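Local structure of sensor protein KdpD (Escherichia coli, 4Y2F) at residues G15-P18 with Q19-A22; P59-D62 with A63-Q66; L120-T123 with F124-L127. The protein is a potassium-responsive sensor histidine kinase, EC 2.7.13.3, whose GAF domain, the fragment described here, probably takes part in sensing or signal relay. One frame throughout, in Å; residues are numbered along the deposited sequence.

Interaction 1: G15-P18 with Q19-A22; sequences GRSP and QDIA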
loop_
_atom_site.group_PDB
_atom_site.type_symbol
_atom_site.label_atom_id
_atom_site.label_comp_id
_atom_site.label_asym_id
_atom_site.label_seq_id
_atom_site.Cartn_x
_atom_site.Cartn_y
_atom_site.Cartn_z
ATOM N N GLY A 15 -1.761 -1.349 13.961
ATOM C CA GLY A 15 -2.315 -0.144 14.555
ATOM C C GLY A 15 -3.792 -0.319 14.853
ATOM O O GLY A 15 -4.541 -0.903 14.066
ATOM N N ARG A 16 -4.210 0.189 16.012
ATOM C CA ARG A 16 -5.577 0.023 16.480
ATOM C C ARG A 16 -6.378 1.316 16.505
ATOM O O ARG A 16 -7.591 1.264 16.740
ATOM C CB ARG A 16 -5.597 -0.590 17.890
ATOM C CG ARG A 16 -4.753 -1.840 18.058
ATOM C CD ARG A 16 -5.159 -2.585 19.318
ATOM N NE ARG A 16 -4.192 -3.608 19.696
ATOM C CZ ARG A 16 -4.364 -4.460 20.702
ATOM N NH1 ARG A 16 -5.473 -4.416 21.430
ATOM N NH2 ARG A 16 -3.429 -5.359 20.978
ATOM N N SER A 17 -5.737 2.464 16.294
ATOM C CA SER A 17 -6.376 3.765 16.418
ATOM C C SER A 17 -5.697 4.714 15.447
ATOM O O SER A 17 -4.535 4.495 15.086
ATOM C CB SER A 17 -6.206 4.315 17.840
ATOM O OG SER A 17 -4.871 4.746 18.042
ATOM N N PRO A 18 -6.388 5.767 15.002
ATOM C CA PRO A 18 -5.710 6.777 14.174
ATOM C C PRO A 18 -4.432 7.312 14.797
ATOM O O PRO A 18 -3.446 7.538 14.084
ATOM C CB PRO A 18 -6.780 7.864 14.023
ATOM C CG PRO A 18 -8.060 7.128 14.097
ATOM C CD PRO A 18 -7.834 6.032 15.113
ATOM N N GLN A 19 -4.417 7.501 16.118
ATOM C CA GLN A 19 -3.214 7.994 16.781
ATOM C C GLN A 19 -2.062 7.003 16.649
ATOM O O GLN A 19 -0.910 7.411 16.445
ATOM C CB GLN A 19 -3.515 8.317 18.247
ATOM C CG GLN A 19 -2.295 8.735 19.043
ATOM C CD GLN A 19 -2.643 9.555 20.266
ATOM O OE1 GLN A 19 -2.499 10.777 20.266
ATOM N NE2 GLN A 19 -3.101 8.888 21.320
ATOM N N ASP A 20 -2.354 5.703 16.766
ATOM C CA ASP A 20 -1.357 4.676 16.469
ATOM C C ASP A 20 -0.793 4.850 15.065
ATOM O O ASP A 20 0.427 4.821 14.865
ATOM C CB ASP A 20 -1.981 3.280 16.582
ATOM C CG ASP A 20 -2.166 2.822 18.012
ATOM O OD1 ASP A 20 -1.713 3.520 18.944
ATOM O OD2 ASP A 20 -2.760 1.740 18.195
ATOM N N ILE A 21 -1.678 4.988 14.072
ATOM C CA ILE A 21 -1.233 5.124 12.685
ATOM C C ILE A 21 -0.393 6.381 12.515
ATOM O O ILE A 21 0.648 6.362 11.846
ATOM C CB ILE A 21 -2.430 5.102 11.713
ATOM C CG1 ILE A 21 -3.189 3.776 11.801
ATOM C CG2 ILE A 21 -1.984 5.382 10.296
ATOM C CD1 ILE A 21 -2.342 2.546 11.531
ATOM N N ALA A 22 -0.833 7.491 13.111
ATOM C CA ALA A 22 -0.092 8.741 13.008
ATOM C C ALA A 22 1.301 8.606 13.611
ATOM O O ALA A 22 2.293 9.026 13.005
ATOM C CB ALA A 22 -0.870 9.861 13.696
#
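Ser17 OG accepts from Asp20 N at 3.0 Å, an N-cap bond that starts helix 18-33 of the GAF domain. The donor N-H points almost straight at the hydroxyl oxygen, 166° at the hydrogen. That approach depends on the Ser17 torsion: chi1 of 73° sets OG between the backbone N and the carbonyl carbon, from where it leans over the first turn. Asp20 answers from the helix side. Its CG stands anti to the carbonyl carbon (chi1 -77°), which carries the carboxylate back over the loop, and OD2 takes Arg16 N at 3.0 Å through its anti lone pair. Ser17 thus caps the helix through Asp20 N, while Asp20 reaches back past the cap residue to hold Arg16 N, fastening the loop to the first turn. Arg16 runs alongside Asp20, yet its guanidinium extends onward: Arg16 NE is 5.7 Å from Asp20 OD2, too far for a salt bridge, though the opposite charges may attract weakly.

Behind the cap, the ordinary helical bonds begin, with Ile21 N on Ser17 O and Ala22 N on Pro18 O. Pro18, which has no N-H to give, fills the first position of the helix. Further out, Ile21 packs against Ala131, Leu132 and Leu135 of helix 115-142, while Pro18 and Ala22 rest on Leu41 and Val39 of strand 35-42. At the loop end of the turn, the methyl Ile21 CD1 lies 4.0 Å from Gly15 CA, where glycine has no side chain to stand in the way.

Interaction 2: P59-D62 with A63-Q66; sequences PWDD and AIAQ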
loop_
_atom_site.group_PDB
_atom_site.type_symbol
_atom_site.label_atom_id
_atom_site.label_comp_id
_atom_site.label_asym_id
_atom_site.label_seq_id
_atom_site.Cartn_x
_atom_site.Cartn_y
_atom_site.Cartn_z
ATOM N N PRO A 59 6.179 26.424 11.649
ATOM C CA PRO A 59 4.717 26.482 11.509
ATOM C C PRO A 59 4.296 26.545 10.049
ATOM O O PRO A 59 4.867 27.296 9.254
ATOM C CB PRO A 59 4.333 27.779 12.230
ATOM C CG PRO A 59 5.479 28.131 13.070
ATOM C CD PRO A 59 6.712 27.503 12.496
ATOM N N TRP A 60 3.280 25.768 9.708
ATOM C CA TRP A 60 2.683 25.794 8.379
ATOM C C TRP A 60 1.369 26.557 8.434
ATOM O O TRP A 60 0.847 26.875 9.506
ATOM C CB TRP A 60 2.445 24.380 7.849
ATOM C CG TRP A 60 1.580 23.568 8.736
ATOM C CD1 TRP A 60 0.215 23.507 8.731
ATOM C CD2 TRP A 60 2.018 22.703 9.778
ATOM N NE1 TRP A 60 -0.221 22.649 9.707
ATOM C CE2 TRP A 60 0.867 22.142 10.367
ATOM C CE3 TRP A 60 3.274 22.336 10.269
ATOM C CZ2 TRP A 60 0.932 21.237 11.424
ATOM C CZ3 TRP A 60 3.337 21.420 11.307
ATOM C CH2 TRP A 60 2.174 20.884 11.876
ATOM N N ASP A 61 0.840 26.868 7.256
ATOM C CA ASP A 61 -0.415 27.598 7.181
ATOM C C ASP A 61 -1.570 26.619 7.354
ATOM O O ASP A 61 -1.746 25.705 6.538
ATOM C CB ASP A 61 -0.520 28.347 5.854
ATOM C CG ASP A 61 -1.756 29.223 5.778
ATOM O OD1 ASP A 61 -1.619 30.467 5.766
ATOM O OD2 ASP A 61 -2.872 28.673 5.739
ATOM N N ASP A 62 -2.345 26.803 8.429
ATOM C CA ASP A 62 -3.449 25.894 8.725
ATOM C C ASP A 62 -4.482 25.881 7.612
ATOM O O ASP A 62 -5.055 24.829 7.303
ATOM C CB ASP A 62 -4.142 26.305 10.023
ATOM C CG ASP A 62 -3.246 26.191 11.239
ATOM O OD1 ASP A 62 -2.364 25.306 11.259
ATOM O OD2 ASP A 62 -3.435 26.987 12.183
ATOM N N ALA A 63 -4.743 27.035 6.999
ATOM C CA ALA A 63 -5.783 27.100 5.983
ATOM C C ALA A 63 -5.334 26.484 4.666
ATOM O O ALA A 63 -6.157 25.898 3.953
ATOM C CB ALA A 63 -6.249 28.546 5.795
ATOM N N ILE A 64 -4.045 26.582 4.333
ATOM C CA ILE A 64 -3.531 25.902 3.151
ATOM C C ILE A 64 -3.507 24.393 3.372
ATOM O O ILE A 64 -3.828 23.613 2.463
ATOM C CB ILE A 64 -2.161 26.476 2.739
ATOM C CG1 ILE A 64 -2.286 27.982 2.472
ATOM C CG2 ILE A 64 -1.608 25.740 1.529
ATOM C CD1 ILE A 64 -3.221 28.317 1.329
ATOM N N ALA A 65 -3.173 23.960 4.594
ATOM C CA ALA A 65 -3.312 22.545 4.931
ATOM C C ALA A 65 -4.753 22.085 4.740
ATOM O O ALA A 65 -5.010 21.046 4.114
ATOM C CB ALA A 65 -2.843 22.308 6.364
ATOM N N GLN A 66 -5.716 22.860 5.253
ATOM C CA GLN A 66 -7.115 22.510 5.040
ATOM C C GLN A 66 -7.451 22.456 3.551
ATOM O O GLN A 66 -8.194 21.568 3.110
ATOM C CB GLN A 66 -8.032 23.492 5.779
ATOM C CG GLN A 66 -9.493 23.044 5.869
ATOM C CD GLN A 66 -9.694 21.830 6.762
ATOM O OE1 GLN A 66 -9.209 21.786 7.897
ATOM N NE2 GLN A 66 -10.416 20.832 6.250
#
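Asp61 OD2 accepts from the N-H groups of Ala63 and Ile64 in the first turn of helix 62-71, making Asp61 its N-cap. Ile64 N donates to Asp61 OD2 at 2.8 Å, arriving on the anti side and 30° out of the carboxylate plane. Ala63 N is equally near to the same oxygen, but its hydrogen bond is bent to 117° and weak. With CG anti to the backbone N (chi1 -175°), the Asp61 carboxylate swings forward over the turn, and Ile64 CG1 comes up to 3.4 Å from Asp61 OD2. The negative group would probably be favoured by the positive end of the helix dipole. With an alanine here the carboxylate is gone, and the N-H of Ile64 would probably be left without its cap acceptor and Ile64 CG1 without the group it rests on.

The tight part of the contact is this polar grip and the helical bonds behind it, Ala65 N to Asp61 O at 3.0 Å and Gln66 N to Asp62 O. Its outer side is looser: the Asp62 side chain leads off from the first turn, and Asp62 and Ala63 are exposed. On the inner side, Trp60 CD1 meets the Ala65 methyl, CB, at 4.0 Å, an apolar touch oblique to the indole ring.

That indole and Ala65 face the sheet, Trp60 against Gln38 and Leu40 of strand 35-42 and Val103 of strand 97-106, Ala65 against Leu101. Gln66 bonds Gly46 O in the loop and Leu48 N at the start of strand 48-49, mooring helix 62-71 to the sheet and that strand's approach.

Interaction 3: L120-T123 with F124-L127; sequences LLET and FTLL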
loop_
_atom_site.group_PDB
_atom_site.type_symbol
_atom_site.label_atom_id
_atom_site.label_comp_id
_atom_site.label_asym_id
_atom_site.label_seq_id
_atom_site.Cartn_x
_atom_site.Cartn_y
_atom_site.Cartn_z
ATOM N N LEU A 120 9.223 7.445 -3.775
ATOM C CA LEU A 120 9.165 6.575 -2.602
ATOM C C LEU A 120 8.213 7.141 -1.562
ATOM O O LEU A 120 7.397 6.407 -0.977
ATOM C CB LEU A 120 10.563 6.373 -2.012
ATOM C CG LEU A 120 10.545 5.472 -0.780
ATOM C CD1 LEU A 120 10.083 4.052 -1.145
ATOM C CD2 LEU A 120 11.930 5.432 -0.159
ATOM N N LEU A 121 8.279 8.458 -1.332
ATOM C CA LEU A 121 7.405 9.075 -0.347
ATOM C C LEU A 121 5.946 8.933 -0.748
ATOM O O LEU A 121 5.083 8.734 0.115
ATOM C CB LEU A 121 7.792 10.540 -0.177
ATOM C CG LEU A 121 6.971 11.353 0.836
ATOM C CD1 LEU A 121 6.994 10.733 2.217
ATOM C CD2 LEU A 121 7.537 12.785 0.881
ATOM N N GLU A 122 5.647 8.998 -2.048
ATOM C CA GLU A 122 4.266 8.793 -2.465
ATOM C C GLU A 122 3.777 7.398 -2.104
ATOM O O GLU A 122 2.629 7.230 -1.668
ATOM C CB GLU A 122 4.103 9.057 -3.952
ATOM C CG GLU A 122 2.663 8.852 -4.370
ATOM C CD GLU A 122 2.402 9.294 -5.768
ATOM O OE1 GLU A 122 2.211 10.508 -5.977
ATOM O OE2 GLU A 122 2.409 8.426 -6.661
ATOM N N THR A 123 4.630 6.388 -2.260
ATOM C CA THR A 123 4.237 5.038 -1.882
ATOM C C THR A 123 3.991 4.956 -0.384
ATOM O O THR A 123 3.029 4.316 0.058
ATOM C CB THR A 123 5.314 4.045 -2.303
ATOM O OG1 THR A 123 5.558 4.171 -3.713
ATOM C CG2 THR A 123 4.859 2.626 -2.020
ATOM N N PHE A 124 4.829 5.627 0.415
ATOM C CA PHE A 124 4.588 5.667 1.855
ATOM C C PHE A 124 3.217 6.263 2.170
ATOM O O PHE A 124 2.452 5.694 2.963
ATOM C CB PHE A 124 5.700 6.453 2.559
ATOM C CG PHE A 124 6.888 5.621 2.941
ATOM C CD1 PHE A 124 7.721 5.085 1.971
ATOM C CD2 PHE A 124 7.181 5.380 4.276
ATOM C CE1 PHE A 124 8.818 4.311 2.327
ATOM C CE2 PHE A 124 8.277 4.616 4.638
ATOM C CZ PHE A 124 9.087 4.070 3.667
ATOM N N THR A 125 2.875 7.406 1.563
ATOM C CA THR A 125 1.589 8.025 1.880
ATOM C C THR A 125 0.418 7.153 1.448
ATOM O O THR A 125 -0.645 7.191 2.077
ATOM C CB THR A 125 1.466 9.426 1.273
ATOM O OG1 THR A 125 1.452 9.355 -0.159
ATOM C CG2 THR A 125 2.607 10.330 1.737
ATOM N N LEU A 126 0.597 6.345 0.399
ATOM C CA LEU A 126 -0.466 5.438 -0.013
ATOM C C LEU A 126 -0.697 4.357 1.039
ATOM O O LEU A 126 -1.847 4.029 1.356
ATOM C CB LEU A 126 -0.102 4.815 -1.356
ATOM C CG LEU A 126 -1.033 3.769 -1.943
ATOM C CD1 LEU A 126 -2.459 4.315 -2.033
ATOM C CD2 LEU A 126 -0.516 3.408 -3.310
ATOM N N LEU A 127 0.378 3.817 1.611
ATOM C CA LEU A 127 0.221 2.803 2.652
ATOM C C LEU A 127 -0.395 3.402 3.913
ATOM O O LEU A 127 -1.273 2.787 4.536
ATOM C CB LEU A 127 1.574 2.170 2.962
ATOM C CG LEU A 127 2.199 1.271 1.908
ATOM C CD1 LEU A 127 3.281 0.514 2.612
ATOM C CD2 LEU A 127 1.192 0.296 1.334
#
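Four successive i to i+4 backbone hydrogen bonds join Leu120-Thr123 to Phe124-Leu127, from Phe124 N on Leu120 O at 3.0 Å to Leu127 N on Thr123 O at 3.1 Å. Beside the first of them, Leu120 and Phe124 cross, one turn apart. Leu120 CD1 reaches the ring edge in its plane, 3.7 Å from Phe124 CE1, and Leu120 CG comes equally near to that carbon. Leu120 O sits at the edge of the same ring, 3.2 Å from Phe124 CD1, so a carbonyl oxygen and a methyl group both border one rim of the phenyl. Chi1 of -88° tips the ring back toward the preceding turn, where it meets them.

All of this lies on helix 115-142, the long C-terminal helix of the GAF domain; helices 115-142 and 18-33 lie on the antiparallel sheet, and helix 4-13 packs against helix 115-142. Phe124 is buried among the helices: Phe33 meets it edge-to-face, and Met8 and Leu5 touch it from helix 4-13. Leu121 and Thr125 turn to strand 88-94, meeting Leu90 and Leu92.

Thr125 carries the polar side-chain bond. Its hydroxyl lies between the backbone N and the carbonyl carbon (chi1 66°), from where OG1 donates to Glu122 O at 2.9 Å, bent to 118° at the carbonyl oxygen. Leu126 N donates to Glu122 O as well, from the same face of the carbonyl plane, so this oxygen has two donors and the buried hydroxyl is satisfied within its own helix. Thr125 CG2 rests 3.4 Å from Leu121 O. The outer face meets the second subunit: Thr123 packs on Thr123 of that chain, and Leu126 and Leu127 on its Leu127 and Leu126.

Overall arrangement
Along the chain the three contacts come in series, none nested in or crossing another. Interaction 1 closes the short loop between helices 4-13 and 18-33. Interaction 2 ends the loop that follows strand 48-49 and opens helix 62-71. Interaction 3 lies within helix 115-142 and closes no loop. Strand 35-42 is shared ground: interactions 1 and 2 both touch it, with centres about 22 Å apart. Interaction 3 touches strand 88-94 and lies at the subunit interface; it and interaction 2 are on opposite sides of the chain's centre, about 21 Å apart between their own centres. The helix of interaction 1 packs on helix 115-142, so interactions 1 and 3 share one helical layer.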